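Local coordinates for uncharacterized protein (Pyrococcus abyssi, PDB 5IFF) that probably acts as a restriction DNA glycosylase, releasing adenine bases from double-stranded DNA, at residues 201-204 and 205-209; 191-194 and 195-198; 101-104 and 105-108; 84-87 and 88-91. The protein carries 2 engineered substitutions. One frame throughout, in Å; residues are numbered along the deposited sequence.

Contact 1: residues 201-204 and 205-209; sequences ASET and HKNDI
Ser202 caps the first turn of helix 203-216, where OG accepts the N-H of His205 at 2.9 Å from His205 N, a nearly straight N-cap bond of 161°. With chi1 at 70°, OG stands between its own backbone N and carbonyl carbon, facing an amide that has no earlier turn to bond to. The same residue breaks helix 188-201 in its backbone and starts the next helix with its side chain.

The tight part gathers round the imidazole. Ser202 OG lies 3.1 Å from His205 CD2, and Ala201 CB reaches that same CD2 at 3.9 Å, both obliquely to the ring. His205 ND1 and Asp208 OD2 are each hydrogen-bonded to Tyr62 OH, and the ring meets Phe198 edge-to-face.

The other side is loose and open to solvent. Glu203 and Asn207 slant across each other one turn apart, with Glu203 CG 3.8 Å from Asn207 ND2 and the Glu203 carboxylate and Asn207 amide planes 66° apart; beneath them Asn207 N bonds Glu203 O at 2.9 Å.

Replacing Ser202 by an alanine would probably leave the His205 amide without its capping acceptor and open a gap beside CD2. The cap is likely to steady the backbone here, with Ala201 near adenine-binding Val158 and His205 about 8 Å, side chain to side chain, from adenine-binding Gln59, while the imidazole nitrogen ND1 is held by Tyr62.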
loop_
_atom_site.group_PDB
_atom_site.type_symbol
_atom_site.label_atom_id
_atom_site.label_comp_id
_atom_site.label_asym_id
_atom_site.label_seq_id
_atom_site.Cartn_x
_atom_site.Cartn_y
_atom_site.Cartn_z
ATOM N N ALA A 201 16.187 19.801 -15.726
ATOM C CA ALA A 201 16.169 18.513 -15.006
ATOM C C ALA A 201 16.475 17.298 -15.888
ATOM O O ALA A 201 17.259 16.399 -15.492
ATOM C CB ALA A 201 14.795 18.330 -14.332
ATOM N N SER A 202 15.837 17.230 -17.061
ATOM C CA SER A 202 16.070 16.135 -18.025
ATOM C C SER A 202 15.587 16.551 -19.397
ATOM O O SER A 202 14.687 17.414 -19.496
ATOM C CB SER A 202 15.346 14.859 -17.631
ATOM O OG SER A 202 13.930 14.986 -17.782
ATOM N N GLU A 203 16.104 15.898 -20.442
ATOM C CA GLU A 203 15.638 16.240 -21.785
ATOM C C GLU A 203 14.145 15.961 -21.901
ATOM O O GLU A 203 13.409 16.691 -22.528
ATOM C CB GLU A 203 16.405 15.455 -22.866
ATOM C CG GLU A 203 16.026 15.904 -24.278
ATOM C CD GLU A 203 16.952 15.366 -25.360
ATOM O OE1 GLU A 203 17.885 14.616 -25.043
ATOM O OE2 GLU A 203 16.736 15.712 -26.536
ATOM N N THR A 204 13.687 14.881 -21.294
ATOM C CA THR A 204 12.276 14.542 -21.375
ATOM C C THR A 204 11.405 15.604 -20.714
ATOM O O THR A 204 10.360 16.015 -21.260
ATOM C CB THR A 204 12.002 13.171 -20.726
ATOM O OG1 THR A 204 12.690 12.165 -21.481
ATOM C CG2 THR A 204 10.509 12.858 -20.782
ATOM N N HIS A 205 11.844 16.071 -19.543
ATOM C CA HIS A 205 11.082 17.131 -18.879
ATOM C C HIS A 205 11.075 18.392 -19.725
ATOM O O HIS A 205 10.037 19.024 -19.843
ATOM C CB HIS A 205 11.652 17.454 -17.486
ATOM C CG HIS A 205 11.273 16.462 -16.422
ATOM N ND1 HIS A 205 9.988 15.964 -16.294
ATOM C CD2 HIS A 205 12.013 15.852 -15.467
ATOM C CE1 HIS A 205 9.967 15.086 -15.287
ATOM N NE2 HIS A 205 11.181 15.011 -14.772
ATOM N N LYS A 206 12.227 18.750 -20.285
ATOM C CA LYS A 206 12.299 19.955 -21.150
ATOM C C LYS A 206 11.317 19.841 -22.335
ATOM O O LYS A 206 10.577 20.799 -22.672
ATOM C CB LYS A 206 13.738 20.151 -21.682
ATOM C CG LYS A 206 13.835 21.366 -22.644
ATOM C CD LYS A 206 15.265 21.647 -23.156
ATOM C CE LYS A 206 15.474 21.104 -24.520
ATOM N NZ LYS A 206 16.847 21.465 -25.123
ATOM N N ASN A 207 11.335 18.678 -22.988
ATOM C CA ASN A 207 10.459 18.457 -24.123
ATOM C C ASN A 207 9.024 18.627 -23.703
ATOM O O ASN A 207 8.234 19.238 -24.436
ATOM C CB ASN A 207 10.677 17.050 -24.722
ATOM C CG ASN A 207 12.024 16.929 -25.420
ATOM O OD1 ASN A 207 12.653 17.933 -25.793
ATOM N ND2 ASN A 207 12.462 15.709 -25.627
ATOM N N ASP A 208 8.696 18.112 -22.511
ATOM C CA ASP A 208 7.331 18.247 -22.008
ATOM C C ASP A 208 6.972 19.705 -21.809
ATOM O O ASP A 208 5.874 20.120 -22.181
ATOM C CB ASP A 208 7.107 17.526 -20.683
ATOM C CG ASP A 208 7.052 16.020 -20.819
ATOM O OD1 ASP A 208 6.869 15.510 -21.959
ATOM O OD2 ASP A 208 7.134 15.365 -19.751
ATOM N N ILE A 209 7.874 20.451 -21.156
ATOM C CA ILE A 209 7.616 21.860 -20.877
ATOM C C ILE A 209 7.496 22.663 -22.183
ATOM O O ILE A 209 6.617 23.506 -22.296
ATOM C CB ILE A 209 8.731 22.507 -20.014
ATOM C CG1 ILE A 209 8.793 21.832 -18.633
ATOM C CG2 ILE A 209 8.493 24.058 -19.856
ATOM C CD1 ILE A 209 7.413 21.906 -17.860
#

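Contact 2: residues 191-194 and 195-198; sequences MKEL and LKAF
Leu195 lies back along an alpha-helical turn of helix 188-201 so that its branch point rests on the carbonyl of Met191, CG to Met191 O being 3.3 Å. That oxygen also takes the Leu195 amide, at 3.1 Å from Leu195 N, in the i to i+4 pattern that repeats through the segment. Three residues account for much of the contact: Leu194, Leu195 and Glu193.

Leu194 works mainly through its backbone. Its carbonyl oxygen accepts from Phe198 N at 3.1 Å, while its isobutyl group leaves the turn for the curved beta-sheet, packing on Ile141, Val158 and Val160. Leu194 and Phe198 thereby back the adenine-binding residues, Leu194 touching Ile60 and both touching Val158. A branched aliphatic chain suits this buried side, and Leu195, pointing elsewhere round the helix, meets Leu72 of helix 72-81.

Glu193 belongs to a more polar flank. Its chain is bent at chi2 (-61°), which brings the carboxylate alongside Lys196, the two side chains running the same way. OE1 comes 3.7 Å from Lys196 CD, so the acid lies against the lysine's methylenes; the ion pair of Glu193 OE2 with Lys196 NZ is long, at 3.9 Å. The stronger partner of Glu193 is Lys133, in a salt bridge to OE1, and Lys196 also makes a cation-pi contact with Phe96. Phe121 of the second subunit packs against this flank, touching Glu193, Lys196 and Ala197.

Small Ala197 keeps the helix slim where it meets Ile143. One turn after Leu194, Phe198 brings CD2 to 3.3 Å from Leu194 O.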
loop_
_atom_site.group_PDB
_atom_site.type_symbol
_atom_site.label_atom_id
_atom_site.label_comp_id
_atom_site.label_asym_id
_atom_site.label_seq_id
_atom_site.Cartn_x
_atom_site.Cartn_y
_atom_site.Cartn_z
ATOM N N MET A 191 7.033 30.940 -10.969
ATOM C CA MET A 191 6.513 30.121 -12.061
ATOM C C MET A 191 7.568 30.031 -13.144
ATOM O O MET A 191 7.768 28.944 -13.714
ATOM C CB MET A 191 5.216 30.722 -12.644
ATOM C CG MET A 191 3.964 30.521 -11.714
ATOM S SD MET A 191 2.436 31.240 -12.413
ATOM C CE MET A 191 2.550 32.945 -11.745
ATOM N N LYS A 192 8.225 31.151 -13.425
ATOM C CA LYS A 192 9.309 31.108 -14.398
ATOM C C LYS A 192 10.422 30.143 -13.987
ATOM O O LYS A 192 10.883 29.330 -14.787
ATOM C CB LYS A 192 9.898 32.472 -14.592
ATOM C CG LYS A 192 8.898 33.467 -15.217
ATOM C CD LYS A 192 9.622 34.843 -15.327
ATOM C CE LYS A 192 8.750 35.957 -15.899
ATOM N NZ LYS A 192 9.403 37.341 -15.704
ATOM N N GLU A 193 10.865 30.257 -12.740
ATOM C CA GLU A 193 11.981 29.414 -12.304
ATOM C C GLU A 193 11.630 27.963 -12.151
ATOM O O GLU A 193 12.530 27.135 -12.286
ATOM C CB GLU A 193 12.581 29.955 -10.985
ATOM C CG GLU A 193 13.236 31.358 -11.123
ATOM C CD GLU A 193 14.402 31.392 -12.116
ATOM O OE1 GLU A 193 15.032 30.344 -12.371
ATOM O OE2 GLU A 193 14.720 32.469 -12.644
ATOM N N LEU A 194 10.369 27.634 -11.826
ATOM C CA LEU A 194 9.950 26.262 -11.744
ATOM C C LEU A 194 9.930 25.638 -13.176
ATOM O O LEU A 194 10.324 24.477 -13.357
ATOM C CB LEU A 194 8.564 26.121 -11.081
ATOM C CG LEU A 194 8.611 26.227 -9.528
ATOM C CD1 LEU A 194 7.145 26.359 -9.001
ATOM C CD2 LEU A 194 9.339 24.951 -8.980
ATOM N N LEU A 195 9.555 26.451 -14.189
ATOM C CA LEU A 195 9.583 25.982 -15.586
ATOM C C LEU A 195 11.013 25.773 -15.978
ATOM O O LEU A 195 11.332 24.752 -16.550
ATOM C CB LEU A 195 8.911 27.005 -16.539
ATOM C CG LEU A 195 7.385 27.037 -16.332
ATOM C CD1 LEU A 195 6.844 28.359 -16.992
ATOM C CD2 LEU A 195 6.642 25.793 -16.917
ATOM N N LYS A 196 11.884 26.708 -15.606
ATOM C CA LYS A 196 13.312 26.549 -15.916
ATOM C C LYS A 196 13.914 25.347 -15.211
ATOM O O LYS A 196 14.784 24.655 -15.789
ATOM C CB LYS A 196 14.083 27.782 -15.546
ATOM C CG LYS A 196 13.759 28.964 -16.517
ATOM C CD LYS A 196 14.346 30.289 -16.003
ATOM C CE LYS A 196 15.835 30.278 -16.122
ATOM N NZ LYS A 196 16.348 31.683 -16.150
ATOM N N ALA A 197 13.470 25.100 -13.977
ATOM C CA ALA A 197 13.918 23.895 -13.251
ATOM C C ALA A 197 13.589 22.607 -14.040
ATOM O O ALA A 197 14.444 21.725 -14.213
ATOM C CB ALA A 197 13.294 23.852 -11.831
ATOM N N PHE A 198 12.359 22.475 -14.520
ATOM C CA PHE A 198 12.005 21.291 -15.240
ATOM C C PHE A 198 12.793 21.184 -16.559
ATOM O O PHE A 198 13.171 20.074 -16.991
ATOM C CB PHE A 198 10.478 21.271 -15.499
ATOM C CG PHE A 198 9.688 20.735 -14.342
ATOM C CD1 PHE A 198 9.808 19.382 -13.984
ATOM C CD2 PHE A 198 8.846 21.561 -13.586
ATOM C CE1 PHE A 198 9.060 18.838 -12.903
ATOM C CE2 PHE A 198 8.112 21.041 -12.492
ATOM C CZ PHE A 198 8.216 19.686 -12.153
#

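Contact 3: residues 101-104 and 105-108; sequences KSYL and EDKG
Tyr103 gives its backbone N-H to the carboxylate of Asp106, three residues on, at the start of a short, weakly bonded helical turn, 104-107. The bond is 3.0 Å from Tyr103 N to Asp106 OD2 but bent, at 139°, and the donor comes from above the carboxylate plane, 63° out of it. Aspartate fits here because its short arm lets the acid fold back over the opening of the turn. Asp106 chi1 is -60°, which puts CG beside its own backbone N and hence on the side facing Tyr103.

The same oxygen also meets the phenol ring. Asp106 OD2 sits 3.4 Å from Tyr103 CD2, at the ring edge and near its plane, where the hydrogens carry slight positive charge; the carboxylate itself stands almost perpendicular to the ring. In the backbone, Tyr103 O and Asp106 N are joined only weakly, whereas Lys107 N reaches Leu104 O at 2.9 Å, again a three-residue step.

Beyond this first shell, Tyr103 OH is hydrogen-bonded to Lys206 NZ and Glu105 OE2 to Ser156 OG, tying the turn to helix 203-216 and to the beta-sheet. Leu104, an apolar anchor, packs on Pro129, Ile143 and Leu145, and also on Ile123 of the second subunit; Lys107 NZ forms a salt bridge with Glu116 of the second subunit.

The turn ends at Gly108, whose positive phi is readily taken by glycine. On the flank that also meets Ile123 of the second subunit, Leu104 CD1 lies 4.0 Å from Lys107 CD, the lysine's methylenes slanting past the leucine methyl.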
loop_
_atom_site.group_PDB
_atom_site.type_symbol
_atom_site.label_atom_id
_atom_site.label_comp_id
_atom_site.label_asym_id
_atom_site.label_seq_id
_atom_site.Cartn_x
_atom_site.Cartn_y
_atom_site.Cartn_z
ATOM N N LYS A 101 21.370 22.193 -23.277
ATOM C CA LYS A 101 21.796 20.935 -23.955
ATOM C C LYS A 101 22.430 19.950 -22.954
ATOM O O LYS A 101 23.057 18.964 -23.326
ATOM C CB LYS A 101 22.805 21.219 -25.070
ATOM C CG LYS A 101 22.348 22.172 -26.162
ATOM C CD LYS A 101 21.281 21.551 -27.041
ATOM C CE LYS A 101 20.802 22.525 -28.093
ATOM N NZ LYS A 101 19.575 22.020 -28.761
ATOM N N SER A 102 22.295 20.254 -21.675
ATOM C CA SER A 102 22.829 19.377 -20.637
ATOM C C SER A 102 21.901 19.447 -19.428
ATOM O O SER A 102 21.288 20.485 -19.183
ATOM C CB SER A 102 24.246 19.792 -20.261
ATOM O OG SER A 102 24.693 18.983 -19.206
ATOM N N TYR A 103 21.787 18.348 -18.690
ATOM C CA TYR A 103 20.721 18.200 -17.702
ATOM C C TYR A 103 21.240 17.649 -16.400
ATOM O O TYR A 103 22.270 16.965 -16.385
ATOM C CB TYR A 103 19.621 17.274 -18.249
ATOM C CG TYR A 103 19.151 17.749 -19.612
ATOM C CD1 TYR A 103 18.218 18.770 -19.721
ATOM C CD2 TYR A 103 19.670 17.201 -20.781
ATOM C CE1 TYR A 103 17.807 19.253 -21.005
ATOM C CE2 TYR A 103 19.257 17.636 -22.027
ATOM C CZ TYR A 103 18.318 18.665 -22.129
ATOM O OH TYR A 103 17.915 19.142 -23.360
ATOM N N LEU A 104 20.491 17.884 -15.328
ATOM C CA LEU A 104 20.869 17.331 -14.039
ATOM C C LEU A 104 20.988 15.801 -14.109
ATOM O O LEU A 104 21.975 15.230 -13.639
ATOM C CB LEU A 104 19.869 17.736 -12.975
ATOM C CG LEU A 104 20.451 17.350 -11.603
ATOM C CD1 LEU A 104 21.630 18.247 -11.216
ATOM C CD2 LEU A 104 19.384 17.307 -10.580
ATOM N N GLU A 105 20.010 15.137 -14.735
ATOM C CA GLU A 105 20.079 13.672 -14.925
ATOM C C GLU A 105 21.370 13.212 -15.622
ATOM O O GLU A 105 21.865 12.134 -15.310
ATOM C CB GLU A 105 18.846 13.162 -15.700
ATOM C CG GLU A 105 17.604 13.048 -14.788
ATOM C CD GLU A 105 16.410 12.361 -15.445
ATOM O OE1 GLU A 105 16.619 11.630 -16.454
ATOM O OE2 GLU A 105 15.265 12.579 -14.972
ATOM N N ASP A 106 21.949 14.030 -16.507
ATOM C CA ASP A 106 23.224 13.668 -17.142
ATOM C C ASP A 106 24.394 13.479 -16.150
ATOM O O ASP A 106 25.349 12.750 -16.442
ATOM C CB ASP A 106 23.651 14.699 -18.171
ATOM C CG ASP A 106 22.629 14.869 -19.323
ATOM O OD1 ASP A 106 21.741 14.007 -19.501
ATOM O OD2 ASP A 106 22.731 15.887 -20.045
ATOM N N LYS A 107 24.317 14.142 -15.003
ATOM C CA LYS A 107 25.380 14.122 -14.019
ATOM C C LYS A 107 25.395 12.798 -13.301
ATOM O O LYS A 107 26.449 12.222 -13.057
ATOM C CB LYS A 107 25.209 15.257 -13.013
ATOM C CG LYS A 107 25.643 16.586 -13.544
ATOM C CD LYS A 107 25.315 17.704 -12.579
ATOM C CE LYS A 107 26.516 18.033 -11.710
ATOM N NZ LYS A 107 27.622 18.677 -12.486
ATOM N N GLY A 108 24.213 12.316 -12.972
ATOM C CA GLY A 108 24.078 11.013 -12.350
ATOM C C GLY A 108 24.611 11.017 -10.931
ATOM O O GLY A 108 24.701 12.061 -10.289
#

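Contact 4: residues 84-87 and 88-91; sequences ILTY and NDIY
Asp89 and Thr86 clasp each other in a capping box at the start of helix 87-99, and the aspartate can be followed outward. Its CB rests on Thr86 O, at 3.3 Å, and beside Leu85 CD1. CG comes next, 3.1 Å from Thr86 OG1, for chi1 of -73° swings the carboxylate beside Asp89's own backbone N and over the opening of the helix. At the tip, OD2 accepts the backbone N-H of Thr86, 3.0 Å from Thr86 N and nearly straight at 172°, although the donor lies well out of the carboxylate plane. OD2 also receives a water at a short 2.5 Å, and this water reaches Ile84 O weakly. OD1 faces Lys192 NZ of helix 188-201 in a long, weak ion pair.

The return half of the box is the bond from Asp89 N to Thr86 OG1, at 2.9 Å. Threonine suits the N-cap, since its hydroxyl, at chi1 60°, lies within reach of an amide in the first turn, which has no helical carbonyl before it.

Beneath the polar clasp, Leu85 and Ile90 close over the turn as a hydrophobic staple. Their contact, Leu85 CD1 to Ile90 CG1 at 3.3 Å, is tighter than usual. On the outer side, Tyr87 O lies over one face of the Tyr91 ring, 3.3 Å above its plane.

An asparagine in place of Asp89 would probably deprive Lys192 of its negatively charged mate and weaken the grip on the Thr86 amide. With a carboxylate here, negative charge sits where the helix dipole is positive, which is likely to favour this end of the helix.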
loop_
_atom_site.group_PDB
_atom_site.type_symbol
_atom_site.label_atom_id
_atom_site.label_comp_id
_atom_site.label_asym_id
_atom_site.label_seq_id
_atom_site.Cartn_x
_atom_site.Cartn_y
_atom_site.Cartn_z
ATOM N N ILE A 84 -0.713 37.650 -16.395
ATOM C CA ILE A 84 0.327 37.637 -15.384
ATOM C C ILE A 84 1.636 37.152 -16.008
ATOM O O ILE A 84 2.694 37.765 -15.832
ATOM C CB ILE A 84 -0.094 36.759 -14.186
ATOM C CG1 ILE A 84 -1.243 37.464 -13.419
ATOM C CG2 ILE A 84 1.073 36.547 -13.212
ATOM C CD1 ILE A 84 -1.970 36.495 -12.390
ATOM N N LEU A 85 1.556 36.069 -16.754
ATOM C CA LEU A 85 2.708 35.562 -17.460
ATOM C C LEU A 85 2.489 35.943 -18.947
ATOM O O LEU A 85 1.520 35.506 -19.587
ATOM C CB LEU A 85 2.837 34.087 -17.214
ATOM C CG LEU A 85 4.158 33.353 -17.462
ATOM C CD1 LEU A 85 4.445 33.354 -18.917
ATOM C CD2 LEU A 85 5.366 33.869 -16.722
ATOM N N THR A 86 3.330 36.831 -19.448
ATOM C CA THR A 86 3.064 37.493 -20.713
ATOM C C THR A 86 3.553 36.630 -21.873
ATOM O O THR A 86 4.269 35.645 -21.661
ATOM C CB THR A 86 3.776 38.859 -20.833
ATOM O OG1 THR A 86 5.180 38.635 -20.713
ATOM C CG2 THR A 86 3.313 39.842 -19.743
ATOM N N TYR A 87 3.182 37.020 -23.082
ATOM C CA TYR A 87 3.713 36.293 -24.241
ATOM C C TYR A 87 5.210 36.397 -24.231
ATOM O O TYR A 87 5.895 35.413 -24.450
ATOM C CB TYR A 87 3.178 36.883 -25.568
ATOM C CG TYR A 87 1.772 36.476 -25.812
ATOM C CD1 TYR A 87 1.478 35.266 -26.451
ATOM C CD2 TYR A 87 0.720 37.278 -25.382
ATOM C CE1 TYR A 87 0.168 34.870 -26.675
ATOM C CE2 TYR A 87 -0.593 36.894 -25.601
ATOM C CZ TYR A 87 -0.862 35.688 -26.245
ATOM O OH TYR A 87 -2.172 35.312 -26.467
ATOM N N ASN A 88 5.701 37.615 -23.936
ATOM C CA ASN A 88 7.127 37.819 -23.941
ATOM C C ASN A 88 7.819 36.909 -22.902
ATOM O O ASN A 88 8.916 36.418 -23.148
ATOM C CB ASN A 88 7.464 39.265 -23.674
ATOM C CG ASN A 88 8.942 39.536 -23.782
ATOM O OD1 ASN A 88 9.471 39.673 -24.862
ATOM N ND2 ASN A 88 9.605 39.644 -22.666
ATOM N N ASP A 89 7.185 36.756 -21.731
ATOM C CA ASP A 89 7.715 35.853 -20.716
ATOM C C ASP A 89 7.869 34.442 -21.324
ATOM O O ASP A 89 8.873 33.733 -21.084
ATOM C CB ASP A 89 6.789 35.770 -19.504
ATOM C CG ASP A 89 6.820 37.031 -18.632
ATOM O OD1 ASP A 89 7.789 37.811 -18.661
ATOM O OD2 ASP A 89 5.833 37.229 -17.900
ATOM N N ILE A 90 6.835 34.007 -22.067
ATOM C CA ILE A 90 6.837 32.635 -22.603
ATOM C C ILE A 90 7.919 32.518 -23.685
ATOM O O ILE A 90 8.662 31.518 -23.720
ATOM C CB ILE A 90 5.437 32.219 -23.150
ATOM C CG1 ILE A 90 4.488 32.014 -21.964
ATOM C CG2 ILE A 90 5.475 30.851 -23.839
ATOM C CD1 ILE A 90 3.034 31.947 -22.406
ATOM N N TYR A 91 8.047 33.545 -24.531
ATOM C CA TYR A 91 9.086 33.495 -25.573
ATOM C C TYR A 91 10.485 33.392 -24.970
ATOM O O TYR A 91 11.372 32.723 -25.523
ATOM C CB TYR A 91 9.041 34.729 -26.482
ATOM C CG TYR A 91 7.725 34.982 -27.148
ATOM C CD1 TYR A 91 6.839 33.930 -27.455
ATOM C CD2 TYR A 91 7.359 36.291 -27.481
ATOM C CE1 TYR A 91 5.596 34.230 -28.116
ATOM C CE2 TYR A 91 6.178 36.577 -28.099
ATOM C CZ TYR A 91 5.295 35.545 -28.401
ATOM O OH TYR A 91 4.111 35.923 -29.002
HETATM O O HOH W 1 5.756 39.103 -16.249
#

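Overall arrangement
Contact 2 is the core element, an unbroken stretch of helix 188-201 between the beta-sheet and helix 72-81. Contacts 1, 3 and 4 sit at helix beginnings and are only partly buried, with polar side chains engaging backbone amides. Contacts 1 and 4 both use a hydroxyl N-cap, but only contact 4 adds the reciprocal carboxylate; in contact 3 a carboxylate takes a backbone N-H, with no hydroxyl cap. Contact 1 touches contact 2 through Ile209 and Phe198, and contact 3 through the probable bond of Glu105 N to Ala201 O. Contact 4, farthest from the annotated adenine sites, joins contact 2 through Leu85 and Lys192. Contacts 2 and 3 also face the second subunit.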